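Local coordinates for protein pullulanase (Klebsiella oxytoca, PDB 2YOC) that hydrolyses the alpha-1,6-glucosidic links of pullulan and related branched alpha-glucans and is a substrate of the type 2 secretion system, at residues E33-E39 / D136-S140; M412-H418 / I860-G866. One frame throughout, in Å; residues are numbered along the deposited sequence.

Contact 1: E33-E39 / D136-S140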
loop_
_atom_site.group_PDB
_atom_site.type_symbol
_atom_site.label_atom_id
_atom_site.label_comp_id
_atom_site.label_asym_id
_atom_site.label_seq_id
_atom_site.Cartn_x
_atom_site.Cartn_y
_atom_site.Cartn_z
ATOM N N GLU B 33 34.539 -41.412 42.925
ATOM C CA GLU B 33 35.566 -40.935 41.984
ATOM C C GLU B 33 36.032 -41.929 40.936
ATOM O O GLU B 33 36.084 -41.579 39.758
ATOM C CB GLU B 33 36.785 -40.282 42.689
ATOM C CG GLU B 33 36.483 -39.168 43.685
ATOM C CD GLU B 33 35.401 -38.177 43.300
ATOM O OE1 GLU B 33 35.699 -37.206 42.568
ATOM O OE2 GLU B 33 34.245 -38.386 43.730
ATOM N N ALA B 34 36.407 -43.147 41.355
ATOM C CA ALA B 34 36.951 -44.217 40.506
ATOM C C ALA B 34 38.384 -43.930 40.009
ATOM O O ALA B 34 39.172 -44.871 39.886
ATOM C CB ALA B 34 36.016 -44.544 39.342
ATOM N N VAL B 35 38.726 -42.641 39.741
ATOM C CA VAL B 35 40.051 -42.218 39.270
ATOM C C VAL B 35 40.558 -40.991 40.054
ATOM O O VAL B 35 39.877 -39.966 40.112
ATOM C CB VAL B 35 40.086 -42.031 37.723
ATOM C CG1 VAL B 35 41.282 -41.198 37.270
ATOM C CG2 VAL B 35 40.076 -43.381 37.006
ATOM N N THR B 36 41.748 -41.112 40.653
ATOM C CA THR B 36 42.389 -40.041 41.418
ATOM C C THR B 36 43.440 -39.326 40.554
ATOM O O THR B 36 44.331 -39.984 40.008
ATOM C CB THR B 36 42.964 -40.584 42.744
ATOM O OG1 THR B 36 43.707 -41.791 42.507
ATOM C CG2 THR B 36 41.883 -40.823 43.793
ATOM N N ALA B 37 43.326 -37.985 40.418
ATOM C CA ALA B 37 44.248 -37.173 39.616
ATOM C C ALA B 37 45.656 -37.165 40.209
ATOM O O ALA B 37 45.820 -36.813 41.377
ATOM C CB ALA B 37 43.720 -35.751 39.488
ATOM N N VAL B 38 46.660 -37.580 39.405
ATOM C CA VAL B 38 48.080 -37.649 39.815
ATOM C C VAL B 38 48.888 -36.378 39.369
ATOM O O VAL B 38 48.276 -35.446 38.830
ATOM C CB VAL B 38 48.783 -39.033 39.562
ATOM C CG1 VAL B 38 47.862 -40.216 39.859
ATOM C CG2 VAL B 38 49.407 -39.155 38.164
ATOM N N GLU B 39 50.234 -36.334 39.612
ATOM C CA GLU B 39 51.095 -35.186 39.260
ATOM C C GLU B 39 51.118 -34.813 37.775
ATOM O O GLU B 39 51.246 -35.695 36.915
ATOM C CB GLU B 39 52.513 -35.356 39.787
ATOM C CG GLU B 39 52.598 -35.127 41.270
ATOM C CD GLU B 39 54.016 -35.114 41.776
ATOM O OE1 GLU B 39 54.747 -36.113 41.577
ATOM O OE2 GLU B 39 54.400 -34.085 42.369
ATOM N N ASP B 136 42.763 -31.243 44.849
ATOM C CA ASP B 136 42.901 -32.630 44.383
ATOM C C ASP B 136 43.036 -32.830 42.858
ATOM O O ASP B 136 43.527 -33.880 42.416
ATOM C CB ASP B 136 41.765 -33.510 44.954
ATOM C CG ASP B 136 40.381 -32.889 44.982
ATOM O OD1 ASP B 136 39.916 -32.415 43.925
ATOM O OD2 ASP B 136 39.754 -32.899 46.053
ATOM N N ARG B 137 42.578 -31.830 42.064
ATOM C CA ARG B 137 42.553 -31.828 40.595
ATOM C C ARG B 137 41.579 -32.860 40.012
ATOM O O ARG B 137 41.393 -32.923 38.794
ATOM C CB ARG B 137 43.953 -31.831 39.964
ATOM C CG ARG B 137 44.576 -30.434 39.982
ATOM C CD ARG B 137 45.986 -30.358 40.538
ATOM N NE ARG B 137 46.861 -31.354 39.929
ATOM C CZ ARG B 137 47.476 -31.203 38.762
ATOM N NH1 ARG B 137 47.339 -30.081 38.071
ATOM N NH2 ARG B 137 48.242 -32.163 38.284
ATOM N N THR B 138 40.927 -33.636 40.911
ATOM C CA THR B 138 39.853 -34.586 40.623
ATOM C C THR B 138 38.551 -33.794 40.808
ATOM O O THR B 138 38.201 -33.390 41.922
ATOM C CB THR B 138 39.981 -35.954 41.365
ATOM O OG1 THR B 138 38.687 -36.449 41.708
ATOM C CG2 THR B 138 40.866 -35.915 42.599
ATOM N N VAL B 139 37.901 -33.501 39.683
ATOM C CA VAL B 139 36.714 -32.673 39.570
ATOM C C VAL B 139 35.588 -33.434 38.857
ATOM O O VAL B 139 35.871 -34.365 38.108
ATOM C CB VAL B 139 37.163 -31.368 38.850
ATOM C CG1 VAL B 139 36.169 -30.876 37.804
ATOM C CG2 VAL B 139 37.512 -30.279 39.849
ATOM N N SER B 140 34.320 -33.043 39.099
ATOM C CA SER B 140 33.146 -33.673 38.488
ATOM C C SER B 140 32.140 -32.638 37.968
ATOM O O SER B 140 31.938 -31.600 38.607
ATOM C CB SER B 140 32.469 -34.608 39.484
ATOM O OG SER B 140 33.406 -35.464 40.117
#

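Contact 2: M412-H418 / I860-G866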
loop_
_atom_site.group_PDB
_atom_site.type_symbol
_atom_site.label_atom_id
_atom_site.label_comp_id
_atom_site.label_asym_id
_atom_site.label_seq_id
_atom_site.Cartn_x
_atom_site.Cartn_y
_atom_site.Cartn_z
HETATM N N MSE B 412 5.840 23.689 26.895
HETATM C CA MSE B 412 7.009 23.029 27.497
HETATM C C MSE B 412 8.229 22.932 26.575
HETATM O O MSE B 412 8.165 22.290 25.524
HETATM C CB MSE B 412 6.622 21.646 28.037
HETATM C CG MSE B 412 7.529 21.117 29.137
HETATM SE SE MSE B 412 6.954 19.333 29.766
HETATM C CE MSE B 412 5.385 19.891 30.842
ATOM N N THR B 413 9.345 23.579 26.999
ATOM C CA THR B 413 10.631 23.618 26.292
ATOM C C THR B 413 11.733 23.173 27.274
ATOM O O THR B 413 12.216 23.968 28.089
ATOM C CB THR B 413 10.802 25.009 25.651
ATOM O OG1 THR B 413 9.811 25.142 24.647
ATOM C CG2 THR B 413 12.129 25.193 24.989
ATOM N N ILE B 414 12.082 21.884 27.212
ATOM C CA ILE B 414 13.007 21.183 28.129
ATOM C C ILE B 414 14.469 21.274 27.741
ATOM O O ILE B 414 14.809 21.097 26.568
ATOM C CB ILE B 414 12.589 19.695 28.366
ATOM C CG1 ILE B 414 11.082 19.557 28.578
ATOM C CG2 ILE B 414 13.335 19.098 29.542
ATOM C CD1 ILE B 414 10.571 18.138 28.365
ATOM N N HIS B 415 15.328 21.498 28.766
ATOM C CA HIS B 415 16.779 21.584 28.734
ATOM C C HIS B 415 17.242 20.506 29.712
ATOM O O HIS B 415 17.120 20.689 30.926
ATOM C CB HIS B 415 17.230 22.974 29.228
ATOM C CG HIS B 415 18.635 23.344 28.846
ATOM N ND1 HIS B 415 18.953 23.723 27.548
ATOM C CD2 HIS B 415 19.756 23.410 29.607
ATOM C CE1 HIS B 415 20.248 23.996 27.556
ATOM N NE2 HIS B 415 20.775 23.832 28.772
ATOM N N GLU B 416 17.698 19.366 29.189
ATOM C CA GLU B 416 18.135 18.211 29.980
ATOM C C GLU B 416 19.580 18.403 30.429
ATOM O O GLU B 416 20.530 18.241 29.644
ATOM C CB GLU B 416 17.963 16.928 29.158
ATOM C CG GLU B 416 18.308 15.641 29.874
ATOM C CD GLU B 416 18.671 14.482 28.964
ATOM O OE1 GLU B 416 19.615 14.625 28.147
ATOM O OE2 GLU B 416 18.038 13.408 29.110
ATOM N N SER B 417 19.737 18.715 31.709
ATOM C CA SER B 417 21.009 19.016 32.371
ATOM C C SER B 417 21.475 17.932 33.379
ATOM O O SER B 417 20.676 17.073 33.784
ATOM C CB SER B 417 20.900 20.375 33.058
ATOM O OG SER B 417 19.913 21.179 32.426
ATOM N N HIS B 418 22.787 17.977 33.757
ATOM C CA HIS B 418 23.468 17.090 34.714
ATOM C C HIS B 418 24.284 17.981 35.660
ATOM O O HIS B 418 24.919 18.933 35.195
ATOM C CB HIS B 418 24.367 16.082 33.971
ATOM C CG HIS B 418 25.113 15.108 34.850
ATOM N ND1 HIS B 418 26.291 15.462 35.486
ATOM C CD2 HIS B 418 24.850 13.805 35.126
ATOM C CE1 HIS B 418 26.692 14.382 36.140
ATOM N NE2 HIS B 418 25.864 13.359 35.948
ATOM N N ILE B 860 5.971 18.477 22.285
ATOM C CA ILE B 860 6.800 19.065 23.328
ATOM C C ILE B 860 8.287 19.077 22.924
ATOM O O ILE B 860 8.837 18.071 22.496
ATOM C CB ILE B 860 6.511 18.418 24.693
ATOM C CG1 ILE B 860 5.064 18.794 25.133
ATOM C CG2 ILE B 860 7.563 18.809 25.755
ATOM C CD1 ILE B 860 4.455 17.964 26.219
ATOM N N ALA B 861 8.903 20.256 23.001
ATOM C CA ALA B 861 10.296 20.486 22.650
ATOM C C ALA B 861 11.201 20.065 23.783
ATOM O O ALA B 861 11.054 20.537 24.909
ATOM C CB ALA B 861 10.503 21.950 22.324
ATOM N N PHE B 862 12.113 19.149 23.487
ATOM C CA PHE B 862 13.116 18.632 24.406
ATOM C C PHE B 862 14.447 18.739 23.710
ATOM O O PHE B 862 14.553 18.537 22.498
ATOM C CB PHE B 862 12.839 17.162 24.717
ATOM C CG PHE B 862 13.803 16.450 25.644
ATOM C CD1 PHE B 862 15.016 15.960 25.171
ATOM C CD2 PHE B 862 13.452 16.169 26.958
ATOM C CE1 PHE B 862 15.887 15.282 26.018
ATOM C CE2 PHE B 862 14.329 15.496 27.801
ATOM C CZ PHE B 862 15.533 15.055 27.322
ATOM N N ASP B 863 15.470 19.023 24.492
ATOM C CA ASP B 863 16.819 19.125 24.005
ATOM C C ASP B 863 17.851 18.955 25.110
ATOM O O ASP B 863 17.606 19.276 26.282
ATOM C CB ASP B 863 17.040 20.452 23.269
ATOM C CG ASP B 863 18.383 20.549 22.565
ATOM O OD1 ASP B 863 18.907 19.473 22.095
ATOM O OD2 ASP B 863 18.920 21.671 22.492
ATOM N N GLN B 864 19.039 18.464 24.703
ATOM C CA GLN B 864 20.183 18.227 25.554
ATOM C C GLN B 864 20.837 19.554 25.927
ATOM O O GLN B 864 21.009 20.434 25.074
ATOM C CB GLN B 864 21.178 17.353 24.792
ATOM C CG GLN B 864 22.362 16.957 25.636
ATOM C CD GLN B 864 23.393 16.203 24.864
ATOM O OE1 GLN B 864 23.586 16.398 23.654
ATOM N NE2 GLN B 864 24.113 15.349 25.575
ATOM N N GLN B 865 21.250 19.678 27.190
ATOM C CA GLN B 865 22.017 20.842 27.621
ATOM C C GLN B 865 23.289 20.866 26.745
ATOM O O GLN B 865 23.918 19.828 26.552
ATOM C CB GLN B 865 22.374 20.717 29.116
ATOM C CG GLN B 865 23.702 21.345 29.531
ATOM C CD GLN B 865 24.366 20.633 30.683
ATOM O OE1 GLN B 865 24.099 19.463 30.988
ATOM N NE2 GLN B 865 25.295 21.324 31.311
ATOM N N GLY B 866 23.595 22.034 26.190
ATOM C CA GLY B 866 24.780 22.273 25.369
ATOM C C GLY B 866 24.557 22.373 23.874
ATOM O O GLY B 866 25.467 22.799 23.163
#

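Contact 1: E33-E39 / D136-S140
A37 sets its methyl group against the backbone where D136, R137 and T138 lead into an edge strand of a small three-stranded mixed sheet; segment 136-140 belongs to the bacterial pullulanase-associated domain. Segment 33-39 has no regular secondary structure; it runs over the start of strand 138-141 in roughly the reverse direction, 137° between the end-to-end vectors, just before the chain enters strand 41-46, the neighbour of 138-141 in the sheet. The dense part of the contact is here, where A37 and T138 each lose more surface to the other segment than any other residue of the pair. A37 CB stands 3.5 Å from the carbonyl oxygen D136 O and 4.0 Å from R137 CB, while T138, also pointing toward the loop, brings its CB to 4.2 Å from A37 CB. E33 reaches back from the far end: its chain folds at chi2 (-41°) and crosses the T138 side chain at about a right angle, bringing OE1 to 3.2 Å from T138 OG1, although the angle there is poor for a hydrogen bond. The firmer hold on this carboxylate lies outside the pair, where OE2 accepts from the backbone N of R152.

The solvent side of the loop is looser. T36, V38 and E39 are exposed, and V38 and E39 turn their side chains away from the strand. R137, itself buried and in cation-pi contact with F131, reaches out to this part from the strand side. Its chain bends at chi2 and chi3 and offers an edge of the guanidinium to the loop; there NH2 gives one weak hydrogen bond, 3.3 Å long and 148° at the hydrogen, to V38 O.

Contact 2: M412-H418 / I860-G866
I860 begins the closing seam of a parallel eight-stranded beta/alpha barrel, the catalytic fold of the alpha-amylase superfamily, where the last strand, 860-864, pairs with the first, 413-417. Its CG2 packs against M412 CB at 3.8 Å and also touches I414 CD1. A861 gives a weak N-H bond to M412 O, then accepts a straight one from I414 N (2.9 Å, 170°).

F862 lies on the same face as I414 and E416. With CG anti to the backbone N (chi1 179°), the ring is carried out alongside both, and it is its edge that meets them: CD2 lies 3.8 Å from I414 CD1, and CZ meets E416 OE2 at 3.5 Å, the carboxylate turned 79° from the ring plane. D863 N gives a weak bond to I414 O, and its carbonyl accepts from E416 N at 2.9 Å, while its carboxylate bonds Y937 from the opposite face. After Q864, Q865 N binds E416 O from above the carbonyl plane. Q865 CA sits over one face of the H415 imidazole, 3.8 Å from the centroid, a CH-pi contact, and Q865 OE1 accepts a weak bond from H418 N.

Every residue here is buried, so the backbone ladder satisfies polar groups that water would otherwise serve. E416 OE2, bonded to H821 ND1, lies in the plane of the F862 ring at its edge, so one buried oxygen is met by a hydrogen bond and by the aromatic C-H edge.

How the contacts relate
Contact 2 is core and contact 1 partly buried and peripheral: their centres lie 64 Å apart, on opposite sides of the chain's centre, and they share no secondary-structure element. In 412-418 / 860-866 two strands join in regular parallel register, and paired backbone groups carry the seam while side chains pack on both faces. Contact 1 instead lays an irregular loop beside a strand whose own sheet bonding is made with 41-46, leaving a methyl contact, a carboxylate lying across T138 and one weak side-chain bond. Chain order differs as well: 33-39 and 136-140 lie 97 residues apart within the N-terminal region, whereas contact 2 spans 442 residues to close the barrel.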